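Local coordinates for EvdO2 (Micromonospora carbonacea, PDB 4XAB), which probably acts as a non-haem metal-dependent oxygenase of the phytanoyl-CoA dioxygenase family, carrying out an oxidative cyclisation in orthosomycin biosynthesis, at residues A[14-19]-A[100-104]; A[72-78]-A[112-118]; A[147-153]-A[200-204]; A[166-172]-A[210-214]. All blocks are in the same frame, centred on the assembly; numbering follows the deposited sequence.

Contact 1: A[14-19]-A[100-104]; sequences DREEFR and AFLDM
F18 turns its CG away from its own backbone N (chi1 175°) and F101 swings its CG back beside its N (chi1 -79°), which lays the two phenyl rings over one another between helices 12-21 and 89-102. They form an offset stack, centroids 4.8 Å apart and planes 26° from parallel, with F101 CD2 3.6 Å from F18 CG. F18 CB also lies over the face of the F101 ring, a CH-pi contact of 4.2 Å to the centroid. The far end of the F101 ring slips under the first turn of helix 12-21, where CE1 comes 3.8 Å from R15 CA. Replacing F101 by a residue without a ring, such as a serine, is likely to leave F18 without its stacking partner and open a gap between the helices. The polar side lies where helix 89-102 ends and D103 takes a positive phi. R15 is extended and its NH2 gives D103 OD2 a bond of 2.7 Å, its NE a weak one to A100 O; both are provisional, since this is one of two deposited conformers. R19 completes the salt-bridge network at D103 OD2, although its very short distance is doubtful. Both phenylalanines rest on L144 and V208, consistent with helices packing on the outside of the double-stranded beta-helix sheet.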
loop_
_atom_site.group_PDB
_atom_site.type_symbol
_atom_site.label_atom_id
_atom_site.label_comp_id
_atom_site.label_asym_id
_atom_site.label_seq_id
_atom_site.Cartn_x
_atom_site.Cartn_y
_atom_site.Cartn_z
ATOM N N ASP A 14 -8.145 -12.190 13.811
ATOM C CA ASP A 14 -7.577 -11.311 12.782
ATOM C C ASP A 14 -7.832 -9.855 13.153
ATOM O O ASP A 14 -6.931 -9.022 13.098
ATOM C CB ASP A 14 -8.170 -11.592 11.400
ATOM C CG ASP A 14 -7.774 -12.948 10.854
ATOM O OD1 ASP A 14 -6.581 -13.306 10.943
ATOM O OD2 ASP A 14 -8.663 -13.656 10.344
ATOM N N ARG A 15 -9.076 -9.549 13.515
ATOM C CA ARG A 15 -9.427 -8.190 13.878
ATOM C C ARG A 15 -8.702 -7.749 15.145
ATOM O O ARG A 15 -8.255 -6.592 15.247
ATOM C CB ARG A 15 -10.943 -8.064 14.064
ATOM C CG ARG A 15 -11.415 -6.660 14.382
ATOM C CD ARG A 15 -12.903 -6.655 14.714
ATOM N NE ARG A 15 -13.322 -5.396 15.323
ATOM C CZ ARG A 15 -13.310 -5.161 16.632
ATOM N NH1 ARG A 15 -12.896 -6.099 17.472
ATOM N NH2 ARG A 15 -13.706 -3.985 17.101
ATOM N N GLU A 16 -8.596 -8.662 16.105
ATOM C CA GLU A 16 -7.982 -8.350 17.374
ATOM C C GLU A 16 -6.511 -7.990 17.186
ATOM O O GLU A 16 -6.023 -7.014 17.756
ATOM C CB GLU A 16 -8.137 -9.520 18.343
ATOM C CG GLU A 16 -7.435 -9.307 19.668
ATOM C CD GLU A 16 -7.469 -10.546 20.547
ATOM O OE1 GLU A 16 -7.491 -11.674 19.996
ATOM O OE2 GLU A 16 -7.471 -10.387 21.786
ATOM N N GLU A 17 -5.805 -8.762 16.373
ATOM C CA GLU A 17 -4.385 -8.481 16.181
ATOM C C GLU A 17 -4.192 -7.250 15.303
ATOM O O GLU A 17 -3.235 -6.491 15.501
ATOM C CB GLU A 17 -3.662 -9.699 15.599
ATOM C CG GLU A 17 -3.563 -10.881 16.577
ATOM C CD GLU A 17 -3.009 -10.490 17.943
ATOM O OE1 GLU A 17 -1.936 -9.850 18.003
ATOM O OE2 GLU A 17 -3.652 -10.822 18.962
ATOM N N PHE A 18 -5.094 -7.025 14.348
ATOM C CA PHE A 18 -5.055 -5.761 13.610
ATOM C C PHE A 18 -5.156 -4.558 14.557
ATOM O O PHE A 18 -4.404 -3.594 14.418
ATOM C CB PHE A 18 -6.163 -5.689 12.552
ATOM C CG PHE A 18 -6.239 -4.354 11.850
ATOM C CD1 PHE A 18 -5.331 -4.037 10.837
ATOM C CD2 PHE A 18 -7.192 -3.413 12.213
ATOM C CE1 PHE A 18 -5.391 -2.796 10.202
ATOM C CE2 PHE A 18 -7.255 -2.176 11.586
ATOM C CZ PHE A 18 -6.349 -1.873 10.576
ATOM N N ARG A 19 -6.067 -4.611 15.528
ATOM C CA ARG A 19 -6.259 -3.488 16.444
ATOM C C ARG A 19 -5.063 -3.300 17.356
ATOM O O ARG A 19 -4.653 -2.177 17.642
ATOM C CB ARG A 19 -7.509 -3.688 17.310
ATOM C CG ARG A 19 -8.786 -3.816 16.537
ATOM C CD ARG A 19 -8.965 -2.682 15.573
ATOM N NE ARG A 19 -10.291 -2.735 14.976
ATOM C CZ ARG A 19 -11.363 -2.143 15.489
ATOM N NH1 ARG A 19 -11.270 -1.437 16.610
ATOM N NH2 ARG A 19 -12.528 -2.254 14.871
ATOM N N ALA A 100 -15.272 -4.456 8.911
ATOM C CA ALA A 100 -15.063 -5.225 10.136
ATOM C C ALA A 100 -13.908 -4.666 10.959
ATOM O O ALA A 100 -13.994 -4.552 12.182
ATOM C CB ALA A 100 -14.807 -6.687 9.807
ATOM N N PHE A 101 -12.826 -4.303 10.284
ATOM C CA PHE A 101 -11.632 -3.844 10.982
ATOM C C PHE A 101 -11.779 -2.415 11.521
ATOM O O PHE A 101 -11.158 -2.071 12.521
ATOM C CB PHE A 101 -10.403 -3.916 10.072
ATOM C CG PHE A 101 -9.820 -5.308 9.934
ATOM C CD1 PHE A 101 -10.534 -6.425 10.331
ATOM C CD2 PHE A 101 -8.555 -5.486 9.396
ATOM C CE1 PHE A 101 -9.994 -7.702 10.199
ATOM C CE2 PHE A 101 -8.004 -6.756 9.260
ATOM C CZ PHE A 101 -8.723 -7.863 9.664
ATOM N N LEU A 102 -12.577 -1.584 10.850
ATOM C CA LEU A 102 -12.740 -0.192 11.270
ATOM C C LEU A 102 -13.989 0.043 12.118
ATOM O O LEU A 102 -14.182 1.141 12.633
ATOM C CB LEU A 102 -12.784 0.736 10.048
ATOM C CG LEU A 102 -11.542 0.812 9.161
ATOM C CD1 LEU A 102 -11.875 1.532 7.875
ATOM C CD2 LEU A 102 -10.417 1.528 9.883
ATOM N N ASP A 103 -14.828 -0.979 12.257
ATOM C CA ASP A 103 -16.126 -0.846 12.926
ATOM C C ASP A 103 -16.963 0.264 12.306
ATOM O O ASP A 103 -17.565 1.083 13.009
ATOM C CB ASP A 103 -15.953 -0.584 14.422
ATOM C CG ASP A 103 -15.491 -1.806 15.172
ATOM O OD1 ASP A 103 -16.109 -2.876 14.997
ATOM O OD2 ASP A 103 -14.499 -1.698 15.923
ATOM N N MET A 104 -17.000 0.274 10.980
ATOM C CA MET A 104 -17.774 1.250 10.226
ATOM C C MET A 104 -18.599 0.566 9.158
ATOM O O MET A 104 -18.156 -0.423 8.573
ATOM C CB MET A 104 -16.855 2.268 9.569
ATOM C CG MET A 104 -16.125 3.127 10.539
ATOM S SD MET A 104 -15.020 4.193 9.618
ATOM C CE MET A 104 -16.153 4.922 8.437
#

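Contact 2: A[72-78]-A[112-118]; sequences LPQIIKP and YGHAILK
A115 CB sits in the apolar centre, 4.2 Å from I75 CB and 3.9 Å from P78 CG. This side of the pairing is covered by helix 32-45, with L45 on I75 and P78, and Y42 on A115. On the other face the apolar contacts lie toward the two ends. L72, with its CG anti to the backbone N (chi1 -171°), splits its methyl groups between two neighbours: CD2 meets I116 CG2 at 3.7 Å and CD1 meets K118 CG at 3.6 Å. At the opposite end I76 sets CD1 against CE2 of the Y112 ring, 3.9 Å away. Strand 74-76 thereby joins strand 110-118 as an antiparallel edge of the double-stranded beta helix, while strand 226-234 pairs with 110-118 along its other side. I75 and A115 form a hydrogen-bonded pair: I75 N reaches A115 O at 2.8 Å, and A115 N returns to I75 O almost straight, at 178°. L117 N to P73 O continues the pairing beyond strand 74-76. K77 N to G113 O is more bent (138°). At the polar edge H114, whose side chain is about 7 Å from the nickel, presents the CD2 edge of its ring to I75 O at 3.5 Å. The K118 chain bends at chi3 and chi4 and ends in a weak hydrogen bond from NZ to G218 O.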
loop_
_atom_site.group_PDB
_atom_site.type_symbol
_atom_site.label_atom_id
_atom_site.label_comp_id
_atom_site.label_asym_id
_atom_site.label_seq_id
_atom_site.Cartn_x
_atom_site.Cartn_y
_atom_site.Cartn_z
ATOM N N LEU A 72 9.347 4.509 -8.166
ATOM C CA LEU A 72 8.649 3.238 -8.175
ATOM C C LEU A 72 7.484 3.325 -9.151
ATOM O O LEU A 72 6.643 4.205 -9.019
ATOM C CB LEU A 72 8.150 2.906 -6.771
ATOM C CG LEU A 72 7.578 1.520 -6.526
ATOM C CD1 LEU A 72 8.647 0.483 -6.792
ATOM C CD2 LEU A 72 7.073 1.440 -5.093
ATOM N N PRO A 73 7.440 2.431 -10.146
ATOM C CA PRO A 73 6.313 2.455 -11.085
ATOM C C PRO A 73 4.977 2.283 -10.372
ATOM O O PRO A 73 4.765 1.295 -9.664
ATOM C CB PRO A 73 6.600 1.260 -12.008
ATOM C CG PRO A 73 8.071 1.104 -11.942
ATOM C CD PRO A 73 8.455 1.435 -10.535
ATOM N N GLN A 74 4.080 3.238 -10.549
ATOM C CA GLN A 74 2.789 3.135 -9.898
ATOM C C GLN A 74 1.717 3.914 -10.625
ATOM O O GLN A 74 1.993 4.891 -11.322
ATOM C CB GLN A 74 2.887 3.587 -8.434
ATOM C CG GLN A 74 3.508 4.937 -8.197
ATOM C CD GLN A 74 4.130 5.045 -6.813
ATOM O OE1 GLN A 74 5.299 5.403 -6.671
ATOM N NE2 GLN A 74 3.350 4.730 -5.786
ATOM N N ILE A 75 0.486 3.446 -10.473
ATOM C CA ILE A 75 -0.673 4.085 -11.073
ATOM C C ILE A 75 -1.694 4.401 -9.991
ATOM O O ILE A 75 -2.226 3.498 -9.353
ATOM C CB ILE A 75 -1.314 3.188 -12.147
ATOM C CG1 ILE A 75 -0.296 2.870 -13.246
ATOM C CG2 ILE A 75 -2.541 3.847 -12.731
ATOM C CD1 ILE A 75 -0.701 1.729 -14.150
ATOM N N ILE A 76 -1.949 5.683 -9.761
ATOM C CA ILE A 76 -2.976 6.062 -8.801
ATOM C C ILE A 76 -4.344 5.883 -9.462
ATOM O O ILE A 76 -4.538 6.246 -10.620
ATOM C CB ILE A 76 -2.792 7.509 -8.294
ATOM C CG1 ILE A 76 -3.882 7.870 -7.281
ATOM C CG2 ILE A 76 -2.781 8.493 -9.448
ATOM C CD1 ILE A 76 -3.937 6.933 -6.091
ATOM N N LYS A 77 -5.276 5.292 -8.722
ATOM C CA LYS A 77 -6.624 5.010 -9.214
ATOM C C LYS A 77 -6.652 4.298 -10.570
ATOM O O LYS A 77 -7.217 4.813 -11.535
ATOM C CB LYS A 77 -7.435 6.307 -9.278
ATOM C CG LYS A 77 -7.742 6.859 -7.907
ATOM C CD LYS A 77 -8.398 8.236 -7.971
ATOM C CE LYS A 77 -8.764 8.722 -6.578
ATOM N NZ LYS A 77 -9.033 10.186 -6.534
ATOM N N PRO A 78 -6.069 3.089 -10.637
ATOM C CA PRO A 78 -6.063 2.336 -11.896
ATOM C C PRO A 78 -7.475 1.971 -12.354
ATOM O O PRO A 78 -7.682 1.646 -13.526
ATOM C CB PRO A 78 -5.255 1.084 -11.548
ATOM C CG PRO A 78 -5.470 0.916 -10.071
ATOM C CD PRO A 78 -5.464 2.314 -9.539
ATOM N N TYR A 112 -10.376 4.128 -2.816
ATOM C CA TYR A 112 -9.758 4.205 -4.130
ATOM C C TYR A 112 -8.699 3.116 -4.262
ATOM O O TYR A 112 -8.285 2.502 -3.269
ATOM C CB TYR A 112 -9.146 5.592 -4.377
ATOM C CG TYR A 112 -8.057 5.972 -3.403
ATOM C CD1 TYR A 112 -8.360 6.621 -2.209
ATOM C CD2 TYR A 112 -6.720 5.688 -3.677
ATOM C CE1 TYR A 112 -7.368 6.964 -1.313
ATOM C CE2 TYR A 112 -5.719 6.033 -2.783
ATOM C CZ TYR A 112 -6.053 6.674 -1.609
ATOM O OH TYR A 112 -5.066 7.018 -0.720
ATOM N N GLY A 113 -8.258 2.888 -5.493
ATOM C CA GLY A 113 -7.280 1.854 -5.783
ATOM C C GLY A 113 -5.911 2.449 -6.039
ATOM O O GLY A 113 -5.770 3.646 -6.269
ATOM N N HIS A 114 -4.891 1.607 -6.003
ATOM C CA HIS A 114 -3.528 2.055 -6.231
ATOM C C HIS A 114 -2.724 0.843 -6.718
ATOM O O HIS A 114 -2.704 -0.195 -6.060
ATOM C CB HIS A 114 -2.942 2.666 -4.947
ATOM C CG HIS A 114 -1.531 3.150 -5.085
ATOM N ND1 HIS A 114 -0.700 3.333 -3.999
ATOM C CD2 HIS A 114 -0.807 3.497 -6.175
ATOM C CE1 HIS A 114 0.478 3.763 -4.417
ATOM N NE2 HIS A 114 0.439 3.875 -5.732
ATOM N N ALA A 115 -2.094 0.974 -7.883
ATOM C CA ALA A 115 -1.339 -0.128 -8.469
ATOM C C ALA A 115 0.147 0.153 -8.388
ATOM O O ALA A 115 0.598 1.272 -8.653
ATOM C CB ALA A 115 -1.757 -0.363 -9.904
ATOM N N ILE A 116 0.900 -0.877 -8.025
ATOM C CA ILE A 116 2.339 -0.773 -7.861
ATOM C C ILE A 116 3.011 -1.936 -8.558
ATOM O O ILE A 116 2.577 -3.080 -8.421
ATOM C CB ILE A 116 2.750 -0.786 -6.372
ATOM C CG1 ILE A 116 2.114 0.381 -5.622
ATOM C CG2 ILE A 116 4.280 -0.773 -6.230
ATOM C CD1 ILE A 116 2.145 0.191 -4.121
ATOM N N LEU A 117 4.059 -1.641 -9.324
ATOM C CA LEU A 117 4.928 -2.690 -9.837
ATOM C C LEU A 117 6.372 -2.361 -9.462
ATOM O O LEU A 117 6.872 -1.296 -9.810
ATOM C CB LEU A 117 4.765 -2.833 -11.358
ATOM C CG LEU A 117 5.528 -3.951 -12.073
ATOM C CD1 LEU A 117 4.789 -4.350 -13.332
ATOM C CD2 LEU A 117 6.952 -3.526 -12.417
ATOM N N LYS A 118 7.017 -3.268 -8.727
ATOM C CA LYS A 118 8.442 -3.165 -8.422
ATOM C C LYS A 118 9.218 -3.951 -9.453
ATOM O O LYS A 118 9.167 -5.181 -9.447
ATOM C CB LYS A 118 8.776 -3.712 -7.033
ATOM C CG LYS A 118 8.190 -2.952 -5.884
ATOM C CD LYS A 118 8.719 -3.511 -4.573
ATOM C CE LYS A 118 10.217 -3.317 -4.434
ATOM N NZ LYS A 118 10.543 -1.929 -4.006
#

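Contact 3: A[147-153]-A[200-204]; sequences WTTLDEA and PLAPG
A153 and L201 form a single antiparallel beta bridge, a hydrogen-bonded pair that ties the turn after strand 139-149 to the loop entering strand 206-210 of the double-stranded beta helix. A153 N meets L201 O at 2.8 Å and nearly straight (175°), while L201 N returns to A153 O. The tight part lies inward of this bridge. L201 CD1 touches the edge of the W147 indole at CZ3, 3.7 Å away, and L201 also packs on V207. L201 CB lies 3.8 Å from T149 CG2, and a third backbone bond, G204 N to T149 O at 2.9 Å, closes the far end. G204 has a positive phi (88°) that a side chain would strain against the preceding carbonyl. The outer side is looser: A202 and P200 are exposed, E152 CG merely passes L201 O, and P203 lays its ring along the backbone, CG 3.6 Å from E152 N. T149 joins the two sides. It turns OG1 opposite its backbone N (chi1 -174°), which leaves CG2 3.2 Å from A202 O, and OG1 donates to D151 O at 2.6 Å.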
loop_
_atom_site.group_PDB
_atom_site.type_symbol
_atom_site.label_atom_id
_atom_site.label_comp_id
_atom_site.label_asym_id
_atom_site.label_seq_id
_atom_site.Cartn_x
_atom_site.Cartn_y
_atom_site.Cartn_z
ATOM N N TRP A 147 -3.257 -4.253 0.915
ATOM C CA TRP A 147 -2.189 -4.449 -0.055
ATOM C C TRP A 147 -2.241 -5.898 -0.519
ATOM O O TRP A 147 -1.774 -6.770 0.201
ATOM C CB TRP A 147 -0.851 -4.124 0.633
ATOM C CG TRP A 147 0.437 -3.998 -0.167
ATOM C CD1 TRP A 147 0.967 -2.851 -0.707
ATOM C CD2 TRP A 147 1.414 -5.031 -0.397
ATOM N NE1 TRP A 147 2.182 -3.124 -1.301
ATOM C CE2 TRP A 147 2.478 -4.449 -1.124
ATOM C CE3 TRP A 147 1.480 -6.390 -0.077
ATOM C CZ2 TRP A 147 3.598 -5.186 -1.540
ATOM C CZ3 TRP A 147 2.601 -7.123 -0.494
ATOM C CH2 TRP A 147 3.637 -6.515 -1.213
ATOM N N THR A 148 -2.836 -6.156 -1.683
ATOM C CA THR A 148 -2.965 -7.532 -2.187
ATOM C C THR A 148 -1.839 -7.791 -3.168
ATOM O O THR A 148 -1.679 -7.038 -4.132
ATOM C CB THR A 148 -4.311 -7.773 -2.904
ATOM O OG1 THR A 148 -5.398 -7.545 -2.000
ATOM C CG2 THR A 148 -4.388 -9.204 -3.473
ATOM N N THR A 149 -1.058 -8.839 -2.943
ATOM C CA THR A 149 0.066 -9.083 -3.840
ATOM C C THR A 149 -0.359 -10.024 -4.960
ATOM O O THR A 149 -1.180 -10.920 -4.755
ATOM C CB THR A 149 1.283 -9.649 -3.084
ATOM O OG1 THR A 149 2.400 -9.744 -3.971
ATOM C CG2 THR A 149 0.980 -11.034 -2.473
ATOM N N LEU A 150 0.180 -9.795 -6.156
ATOM C CA LEU A 150 -0.084 -10.658 -7.306
ATOM C C LEU A 150 1.003 -11.711 -7.443
ATOM O O LEU A 150 0.883 -12.649 -8.236
ATOM C CB LEU A 150 -0.160 -9.842 -8.603
ATOM C CG LEU A 150 -1.135 -8.676 -8.678
ATOM C CD1 LEU A 150 -1.334 -8.242 -10.138
ATOM C CD2 LEU A 150 -2.457 -9.027 -8.014
ATOM N N ASP A 151 2.071 -11.532 -6.671
ATOM C CA ASP A 151 3.269 -12.356 -6.768
ATOM C C ASP A 151 3.676 -12.803 -5.380
ATOM O O ASP A 151 3.215 -12.221 -4.394
ATOM C CB ASP A 151 4.410 -11.563 -7.412
ATOM C CG ASP A 151 4.068 -11.087 -8.804
ATOM O OD1 ASP A 151 3.952 -11.943 -9.699
ATOM O OD2 ASP A 151 3.895 -9.868 -9.006
ATOM N N GLU A 152 4.537 -13.817 -5.287
ATOM C CA GLU A 152 5.196 -14.067 -4.012
ATOM C C GLU A 152 5.835 -12.764 -3.531
ATOM O O GLU A 152 6.470 -12.051 -4.315
ATOM C CB GLU A 152 6.265 -15.165 -4.113
ATOM C CG GLU A 152 6.924 -15.432 -2.758
ATOM C CD GLU A 152 7.928 -16.569 -2.770
ATOM O OE1 GLU A 152 8.500 -16.867 -3.840
ATOM O OE2 GLU A 152 8.155 -17.161 -1.692
ATOM N N ALA A 153 5.662 -12.455 -2.253
ATOM C CA ALA A 153 6.321 -11.311 -1.654
ATOM C C ALA A 153 7.221 -11.792 -0.529
ATOM O O ALA A 153 6.754 -12.390 0.434
ATOM C CB ALA A 153 5.312 -10.318 -1.139
ATOM N N PRO A 200 5.959 -11.455 4.759
ATOM C CA PRO A 200 5.945 -12.120 3.455
ATOM C C PRO A 200 4.562 -12.693 3.142
ATOM O O PRO A 200 3.785 -12.977 4.059
ATOM C CB PRO A 200 6.990 -13.223 3.616
ATOM C CG PRO A 200 7.912 -12.712 4.689
ATOM C CD PRO A 200 6.965 -12.046 5.658
ATOM N N LEU A 201 4.267 -12.824 1.852
ATOM C CA LEU A 201 2.966 -13.269 1.370
ATOM C C LEU A 201 3.123 -14.180 0.180
ATOM O O LEU A 201 4.088 -14.068 -0.575
ATOM C CB LEU A 201 2.094 -12.091 0.951
ATOM C CG LEU A 201 1.737 -11.092 2.052
ATOM C CD1 LEU A 201 1.038 -9.908 1.429
ATOM C CD2 LEU A 201 0.853 -11.729 3.141
ATOM N N ALA A 202 2.151 -15.065 0.008
ATOM C CA ALA A 202 2.024 -15.831 -1.221
ATOM C C ALA A 202 1.100 -15.048 -2.155
ATOM O O ALA A 202 0.409 -14.124 -1.702
ATOM C CB ALA A 202 1.468 -17.216 -0.920
ATOM N N PRO A 203 1.085 -15.391 -3.455
ATOM C CA PRO A 203 0.198 -14.681 -4.382
ATOM C C PRO A 203 -1.262 -14.724 -3.935
ATOM O O PRO A 203 -1.758 -15.772 -3.523
ATOM C CB PRO A 203 0.380 -15.443 -5.699
ATOM C CG PRO A 203 1.705 -16.089 -5.583
ATOM C CD PRO A 203 1.875 -16.433 -4.142
ATOM N N GLY A 204 -1.924 -13.571 -3.977
ATOM C CA GLY A 204 -3.302 -13.475 -3.527
ATOM C C GLY A 204 -3.442 -13.178 -2.048
ATOM O O GLY A 204 -4.552 -12.937 -1.573
#

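Contact 4: A[166-172]-A[210-214]; sequences GHRGPVL and DFRTP
R212 and H167 meet through backbone and aliphatic atoms. R212 CB lies 3.8 Å from H167 CA, and H167 CA in turn points its hydrogen at R212 O, a CA-H...O contact of 3.5 Å. Beyond this, R212 CD lies close to both H167 O and G169 O, and the V171 side chain crosses R212 at about a right angle, CG2 3.8 Å from NE. H167 CB packs 3.4 Å from T213 OG1, the two side chains running alongside each other; that hydroxyl is hydrogen-bonded to G22 O. P214 CD lies 3.7 Å from G166 CA, where a beta carbon on the glycine would clash with the proline ring. Of the hydrogen bonds, those that shape 210-214 are internal: D210 OD1 accepts from R212 N at 2.8 Å, an Asx turn superposed on the type I turn D210-T213. The polar link between the segments is a water that donates to H167 O and G169 O and accepts from R212 NH1, at 2.7 Å. A bend at chi3 (-85°) brings the guanidinium to this water, and a salt bridge from NH2 to E132 gives it a second hold. With a leucine in place of R212, E132 would probably lose its cationic mate and the water its donor. T213 O is hydrogen-bonded to ND1 of the nickel ligand H215. This chemistry is consistent with a second-shell role for the turn held against 166-172, the T213 carbonyl probably helping to orient the metal-bound imidazole.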
loop_
_atom_site.group_PDB
_atom_site.type_symbol
_atom_site.label_atom_id
_atom_site.label_comp_id
_atom_site.label_asym_id
_atom_site.label_seq_id
_atom_site.Cartn_x
_atom_site.Cartn_y
_atom_site.Cartn_z
ATOM N N GLY A 166 2.736 0.858 16.419
ATOM C CA GLY A 166 3.102 2.229 16.081
ATOM C C GLY A 166 1.928 3.126 15.744
ATOM O O GLY A 166 2.054 4.356 15.738
ATOM N N HIS A 167 0.789 2.523 15.434
ATOM C CA HIS A 167 -0.405 3.301 15.126
ATOM C C HIS A 167 -0.995 3.974 16.368
ATOM O O HIS A 167 -1.880 4.817 16.236
ATOM C CB HIS A 167 -1.469 2.426 14.450
ATOM C CG HIS A 167 -1.953 1.293 15.299
ATOM N ND1 HIS A 167 -1.100 0.495 16.031
ATOM C CD2 HIS A 167 -3.204 0.841 15.553
ATOM C CE1 HIS A 167 -1.806 -0.414 16.687
ATOM N NE2 HIS A 167 -3.081 -0.230 16.403
ATOM N N ARG A 168 -0.525 3.607 17.565
ATOM C CA ARG A 168 -0.958 4.291 18.785
ATOM C C ARG A 168 0.044 5.350 19.212
ATOM O O ARG A 168 -0.165 6.051 20.190
ATOM C CB ARG A 168 -1.175 3.297 19.926
ATOM C CG ARG A 168 -2.397 2.432 19.736
ATOM C CD ARG A 168 -2.666 1.639 20.993
ATOM N NE ARG A 168 -1.492 0.861 21.392
ATOM C CZ ARG A 168 -1.265 -0.405 21.041
ATOM N NH1 ARG A 168 -2.134 -1.065 20.281
ATOM N NH2 ARG A 168 -0.162 -1.016 21.458
ATOM N N GLY A 169 1.143 5.445 18.467
ATOM C CA GLY A 169 2.151 6.466 18.718
ATOM C C GLY A 169 1.839 7.714 17.913
ATOM O O GLY A 169 0.790 7.810 17.276
ATOM N N PRO A 170 2.760 8.685 17.925
ATOM C CA PRO A 170 2.517 9.906 17.153
ATOM C C PRO A 170 2.678 9.676 15.659
ATOM O O PRO A 170 3.226 8.647 15.227
ATOM C CB PRO A 170 3.593 10.864 17.668
ATOM C CG PRO A 170 4.721 9.958 18.062
ATOM C CD PRO A 170 4.074 8.691 18.592
ATOM N N VAL A 171 2.201 10.628 14.870
ATOM C CA VAL A 171 2.695 10.757 13.513
ATOM C C VAL A 171 4.100 11.302 13.695
ATOM O O VAL A 171 4.298 12.418 14.166
ATOM C CB VAL A 171 1.826 11.665 12.641
ATOM C CG1 VAL A 171 2.475 11.835 11.261
ATOM C CG2 VAL A 171 0.434 11.065 12.508
ATOM N N LEU A 172 5.063 10.449 13.376
ATOM C CA LEU A 172 6.486 10.698 13.569
ATOM C C LEU A 172 6.988 11.830 12.694
ATOM O O LEU A 172 6.370 12.152 11.687
ATOM C CB LEU A 172 7.246 9.410 13.261
ATOM C CG LEU A 172 6.902 8.282 14.224
ATOM C CD1 LEU A 172 7.343 6.936 13.676
ATOM C CD2 LEU A 172 7.539 8.569 15.586
ATOM N N ASP A 210 -3.230 0.137 9.298
ATOM C CA ASP A 210 -3.811 1.424 9.687
ATOM C C ASP A 210 -3.053 2.606 9.068
ATOM O O ASP A 210 -1.865 2.507 8.775
ATOM C CB ASP A 210 -3.814 1.533 11.212
ATOM C CG ASP A 210 -4.548 2.766 11.714
ATOM O OD1 ASP A 210 -3.905 3.810 11.979
ATOM O OD2 ASP A 210 -5.779 2.689 11.832
ATOM N N PHE A 211 -3.743 3.725 8.875
ATOM C CA PHE A 211 -3.109 4.930 8.366
ATOM C C PHE A 211 -1.905 5.373 9.202
ATOM O O PHE A 211 -1.029 6.092 8.702
ATOM C CB PHE A 211 -4.129 6.076 8.304
ATOM C CG PHE A 211 -5.033 6.035 7.104
ATOM C CD1 PHE A 211 -4.829 5.125 6.084
ATOM C CD2 PHE A 211 -6.096 6.923 7.005
ATOM C CE1 PHE A 211 -5.667 5.100 4.975
ATOM C CE2 PHE A 211 -6.926 6.908 5.895
ATOM C CZ PHE A 211 -6.713 5.991 4.884
ATOM N N ARG A 212 -1.856 4.981 10.474
ATOM C CA ARG A 212 -0.769 5.461 11.338
ATOM C C ARG A 212 0.308 4.400 11.621
ATOM O O ARG A 212 1.275 4.664 12.327
ATOM C CB ARG A 212 -1.343 5.987 12.653
ATOM C CG ARG A 212 -0.568 7.146 13.251
ATOM C CD ARG A 212 -1.341 7.780 14.395
ATOM N NE ARG A 212 -2.299 8.786 13.946
ATOM C CZ ARG A 212 -2.973 9.584 14.771
ATOM N NH1 ARG A 212 -2.800 9.469 16.080
ATOM N NH2 ARG A 212 -3.821 10.486 14.296
ATOM N N THR A 213 0.162 3.201 11.076
ATOM C CA THR A 213 1.202 2.201 11.314
ATOM C C THR A 213 2.445 2.447 10.463
ATOM O O THR A 213 2.359 2.456 9.243
ATOM C CB THR A 213 0.676 0.788 11.026
ATOM O OG1 THR A 213 -0.543 0.610 11.744
ATOM C CG2 THR A 213 1.700 -0.276 11.455
ATOM N N PRO A 214 3.611 2.632 11.105
ATOM C CA PRO A 214 4.815 2.823 10.283
ATOM C C PRO A 214 5.134 1.577 9.466
ATOM O O PRO A 214 4.996 0.446 9.967
ATOM C CB PRO A 214 5.921 3.096 11.318
ATOM C CG PRO A 214 5.187 3.558 12.553
ATOM C CD PRO A 214 3.899 2.749 12.543
HETATM O O HOH W 1 -1.849 7.406 17.463
#

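Overall arrangement
The four contacts lie at different distances from the nickel site formed by H129, D131 and H215. H114 of contact 2 and W147 of contact 3 come nearest, their side chains each about 7 Å from the nickel; the side chain of T213 in contact 4 is about 9 Å from the nickel, and that of F18 in contact 1 about 13 Å from the nickel. A bound imidazole lies about 4 Å from the W147 side chain and 5 Å from that of I116, so contacts 2 and 3, on one sheet with centres 15 Å apart, both probably border the pocket this imidazole may mark. Contacts 1 and 4, also 15 Å between centres, touch directly: H167 NE2 lies 2.8 Å from R19 O, a probable hydrogen bond.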